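Local coordinates for Lmo1340 protein (PDB 4NLM), which is of unknown function but, as a probable surface lipoprotein with a YqgU-like six-bladed beta-propeller domain, may act at the bacterial cell envelope, at residues 298-310 / 315-327. Residues are numbered along the deposited sequence; the frame is centred on the assembly and turned at random. Where two conformers were deposited one is given.
Sequences GAKEYKLVKIDPT and STILELMDNQPIL
Tyr-302 and Asn-323 pack closely where 298-310 meets 315-327. The CB of Asn-323 sits over one face of the tyrosine ring, 3.6 Å from its centroid and 15° off the normal, a CH-pi contact. With CG anti to the backbone N (chi1 172°), the amide of Asn-323, turned 39° from the ring plane, is carried on to the backbone N of Tyr-274. At the ring's far end the hydroxyl of Tyr-302 bonds to Glu-264, and a water links it to Asn-323 ND2. On the same side of the sheet, Leu-304 meets two isoleucines with different branches: its CG lies 3.8 Å from Ile-317 CD1, and its CD1 slides past Ile-326 CD1, running the opposite way, at 3.9 Å. Ile-326, already in the next sheet, also touches Val-335 and Tyr-337 of the adjoining strand.

The backbones pair as an antiparallel hairpin of a propeller blade, in which 302-308 lies between 284-289 and the edge strand 313-321, and two bulges bend it. In the classic bulge, Ile-317 and Leu-318 both face Leu-304, whose O takes a 2.8 Å bond from Ile-317 N and a weak one from Leu-318 N. In the G1 bulge, Leu-320, at positive phi, and Met-321, a selenomethionine, face Tyr-302; Met-321 N gives Tyr-302 O a nearly straight bond of 2.8 Å. The chain then turns away toward strand 326-328.

Around Lys-303, Thr-316 and Glu-319 the contact is looser and wet. Lys-303 runs alongside Glu-319, pointing the same way; Lys-303 CB lies 3.6 Å from Glu-319 OE1, but Lys-303 NZ stays 4.9 Å from that oxygen. Two waters connect NZ to Thr-316 OG1, one of them also reaching Glu-319 OE2, while OE1 is held by the hydroxyl of Tyr-290.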
# COMPACT_ATOMS: atom_id res chain seq x y z
N GLY A 298 23.96 4.60 -4.31
CA GLY A 298 24.12 5.49 -3.15
C GLY A 298 22.85 5.50 -2.29
O GLY A 298 21.76 5.27 -2.79
N ALA A 299 23.04 5.69 -0.98
CA ALA A 299 21.94 5.67 -0.00
C ALA A 299 21.48 7.05 0.47
O ALA A 299 20.73 7.15 1.42
CB ALA A 299 22.33 4.82 1.19
N LYS A 300 21.97 8.09 -0.19
CA LYS A 300 21.62 9.48 0.14
C LYS A 300 21.13 10.27 -1.09
O LYS A 300 21.32 11.47 -1.21
CB LYS A 300 22.86 10.18 0.75
CG LYS A 300 23.27 9.62 2.10
CD LYS A 300 24.54 10.28 2.65
CE LYS A 300 24.94 9.63 3.97
NZ LYS A 300 26.07 10.34 4.63
N GLU A 301 20.42 9.58 -1.95
CA GLU A 301 20.08 10.15 -3.22
C GLU A 301 18.74 10.87 -3.24
O GLU A 301 18.40 11.40 -4.29
CB GLU A 301 20.13 8.99 -4.19
CG GLU A 301 19.79 9.12 -5.67
CD GLU A 301 19.96 7.77 -6.38
OE1 GLU A 301 19.28 7.49 -7.40
OE2 GLU A 301 20.76 6.93 -5.91
N TYR A 302 18.04 10.92 -2.10
CA TYR A 302 16.67 11.46 -2.08
C TYR A 302 16.45 12.39 -0.93
O TYR A 302 17.13 12.32 0.08
CB TYR A 302 15.65 10.31 -1.98
CG TYR A 302 15.76 9.31 -3.09
CD1 TYR A 302 16.64 8.27 -2.99
CD2 TYR A 302 15.04 9.42 -4.26
CE1 TYR A 302 16.83 7.37 -4.01
CE2 TYR A 302 15.20 8.50 -5.30
CZ TYR A 302 16.13 7.48 -5.17
OH TYR A 302 16.30 6.57 -6.20
N LYS A 303 15.41 13.19 -1.09
CA LYS A 303 14.82 13.91 0.05
C LYS A 303 13.38 13.44 0.21
O LYS A 303 12.74 13.02 -0.73
CB LYS A 303 14.86 15.40 -0.11
CG LYS A 303 14.43 15.89 -1.42
CD LYS A 303 14.40 17.40 -1.39
CE LYS A 303 14.22 17.96 -2.76
NZ LYS A 303 14.27 19.46 -2.68
N LEU A 304 12.95 13.47 1.45
CA LEU A 304 11.57 13.15 1.80
C LEU A 304 10.82 14.46 1.90
O LEU A 304 11.17 15.34 2.70
CB LEU A 304 11.51 12.43 3.12
CG LEU A 304 10.09 12.11 3.60
CD1 LEU A 304 9.35 11.22 2.63
CD2 LEU A 304 10.18 11.47 4.96
N VAL A 305 9.78 14.61 1.10
CA VAL A 305 9.00 15.82 1.16
C VAL A 305 7.56 15.55 1.49
O VAL A 305 7.06 14.43 1.36
CB VAL A 305 9.06 16.59 -0.16
CG1 VAL A 305 10.49 16.87 -0.55
CG2 VAL A 305 8.29 15.87 -1.25
N LYS A 306 6.95 16.60 2.02
CA LYS A 306 5.52 16.63 2.31
C LYS A 306 4.90 17.73 1.44
O LYS A 306 5.31 18.90 1.50
CB LYS A 306 5.24 16.82 3.80
CG LYS A 306 5.44 18.15 4.48
CD LYS A 306 4.92 18.06 5.92
CE LYS A 306 5.25 19.32 6.71
NZ LYS A 306 5.14 19.11 8.18
N ILE A 307 3.97 17.29 0.61
CA ILE A 307 3.24 18.22 -0.23
C ILE A 307 1.82 18.34 0.27
O ILE A 307 1.17 17.38 0.63
CB ILE A 307 3.20 17.65 -1.65
CG1 ILE A 307 4.61 17.69 -2.18
CG2 ILE A 307 2.22 18.39 -2.57
CD1 ILE A 307 4.75 16.81 -3.38
N ASP A 308 1.35 19.59 0.36
CA ASP A 308 -0.04 19.87 0.69
C ASP A 308 -0.66 20.36 -0.62
O ASP A 308 -0.51 21.51 -1.00
CB ASP A 308 -0.16 20.94 1.77
CG ASP A 308 -1.60 21.27 2.15
OD1 ASP A 308 -2.52 21.01 1.36
OD2 ASP A 308 -1.77 21.84 3.23
N PRO A 309 -1.37 19.47 -1.35
CA PRO A 309 -1.84 19.88 -2.68
C PRO A 309 -2.94 20.95 -2.63
O PRO A 309 -3.06 21.73 -3.56
CB PRO A 309 -2.35 18.59 -3.32
CG PRO A 309 -2.47 17.62 -2.22
CD PRO A 309 -1.66 18.08 -1.05
N THR A 310 -3.74 20.95 -1.56
CA THR A 310 -4.79 21.97 -1.43
C THR A 310 -4.18 23.35 -1.20
O THR A 310 -4.60 24.35 -1.81
CB THR A 310 -5.78 21.57 -0.31
OG1 THR A 310 -6.44 20.37 -0.70
CG2 THR A 310 -6.86 22.65 -0.04
N SER A 315 7.21 21.03 1.56
CA SER A 315 8.17 21.14 2.65
C SER A 315 9.08 19.92 2.65
O SER A 315 8.61 18.84 2.35
CB SER A 315 7.43 21.25 4.01
OG SER A 315 6.72 22.47 4.14
N THR A 316 10.37 20.10 2.88
CA THR A 316 11.27 18.95 3.01
C THR A 316 11.35 18.52 4.45
O THR A 316 11.62 19.33 5.33
CB THR A 316 12.68 19.24 2.47
OG1 THR A 316 12.50 19.58 1.10
CG2 THR A 316 13.59 18.06 2.60
N ILE A 317 11.03 17.27 4.70
CA ILE A 317 11.12 16.71 6.04
C ILE A 317 12.56 16.36 6.38
O ILE A 317 13.07 16.75 7.42
CB ILE A 317 10.25 15.46 6.13
CG1 ILE A 317 8.80 15.84 5.91
CG2 ILE A 317 10.44 14.75 7.46
CD1 ILE A 317 7.97 14.68 5.44
N LEU A 318 13.21 15.61 5.49
CA LEU A 318 14.60 15.21 5.69
C LEU A 318 15.33 15.15 4.37
O LEU A 318 14.79 14.68 3.36
CB LEU A 318 14.71 13.86 6.41
CG LEU A 318 14.41 13.80 7.90
CD1 LEU A 318 14.18 12.36 8.33
CD2 LEU A 318 15.55 14.46 8.69
N GLU A 319 16.57 15.61 4.39
CA GLU A 319 17.44 15.52 3.23
C GLU A 319 18.34 14.27 3.29
O GLU A 319 18.47 13.68 4.36
CB GLU A 319 18.38 16.73 3.19
CG GLU A 319 17.69 18.09 3.17
CD GLU A 319 17.19 18.59 1.83
OE1 GLU A 319 17.30 17.93 0.79
OE2 GLU A 319 16.64 19.72 1.82
N LEU A 320 18.87 13.90 2.14
CA LEU A 320 19.94 12.91 2.02
C LEU A 320 19.57 11.59 2.63
O LEU A 320 20.27 11.07 3.52
CB LEU A 320 21.25 13.45 2.63
CG LEU A 320 21.75 14.78 2.03
CD1 LEU A 320 22.99 15.26 2.77
CD2 LEU A 320 22.07 14.72 0.54
N MSE A 321 18.45 11.06 2.14
CA MSE A 321 17.81 9.82 2.61
C MSE A 321 17.77 8.76 1.56
O MSE A 321 17.89 9.07 0.38
CB MSE A 321 16.28 10.01 2.71
CG MSE A 321 15.96 11.16 3.60
SE MSE A 321 14.70 10.39 4.83
CE MSE A 321 15.93 10.51 6.37
N ASP A 322 17.53 7.53 1.98
CA ASP A 322 17.27 6.45 1.05
C ASP A 322 15.77 6.24 0.82
O ASP A 322 14.92 6.39 1.73
CB ASP A 322 17.89 5.15 1.44
CG ASP A 322 17.90 4.15 0.28
OD1 ASP A 322 17.91 4.59 -0.94
OD2 ASP A 322 17.93 2.93 0.56
N ASN A 323 15.45 5.99 -0.43
CA ASN A 323 14.09 5.74 -0.87
C ASN A 323 13.66 4.35 -0.41
O ASN A 323 14.19 3.37 -0.91
CB ASN A 323 14.09 5.82 -2.39
CG ASN A 323 12.78 5.41 -3.02
OD1 ASN A 323 11.73 5.97 -2.70
ND2 ASN A 323 12.84 4.45 -3.93
N GLN A 324 12.72 4.26 0.53
CA GLN A 324 12.20 2.98 0.99
C GLN A 324 10.72 3.22 1.29
O GLN A 324 10.28 4.36 1.37
CB GLN A 324 12.93 2.49 2.24
CG GLN A 324 14.44 2.37 2.02
CD GLN A 324 15.18 1.80 3.20
OE1 GLN A 324 14.60 1.45 4.20
NE2 GLN A 324 16.49 1.67 3.04
N PRO A 325 9.93 2.16 1.46
CA PRO A 325 8.50 2.37 1.70
C PRO A 325 8.21 3.23 2.91
O PRO A 325 8.92 3.20 3.92
CB PRO A 325 7.99 0.93 1.87
CG PRO A 325 8.90 0.10 1.02
CD PRO A 325 10.24 0.73 1.27
N ILE A 326 7.08 3.94 2.81
CA ILE A 326 6.56 4.84 3.85
C ILE A 326 5.05 4.69 3.96
O ILE A 326 4.40 4.50 2.97
CB ILE A 326 6.95 6.30 3.63
CG1 ILE A 326 6.73 6.73 2.17
CG2 ILE A 326 8.39 6.53 4.09
CD1 ILE A 326 6.90 8.24 1.95
N LEU A 327 4.56 4.80 5.19
CA LEU A 327 3.10 4.67 5.42
C LEU A 327 2.73 5.52 6.62
O LEU A 327 3.17 5.29 7.75
CB LEU A 327 2.75 3.21 5.69
CG LEU A 327 1.26 2.99 5.97
CD1 LEU A 327 0.38 3.32 4.78
CD2 LEU A 327 1.06 1.55 6.40
O HOH W 1 19.61 6.71 -1.98
O HOH W 2 15.61 4.00 -4.91
O HOH W 3 14.61 20.85 0.13
O HOH W 4 11.68 19.99 -1.38
O HOH W 5 4.36 21.21 3.03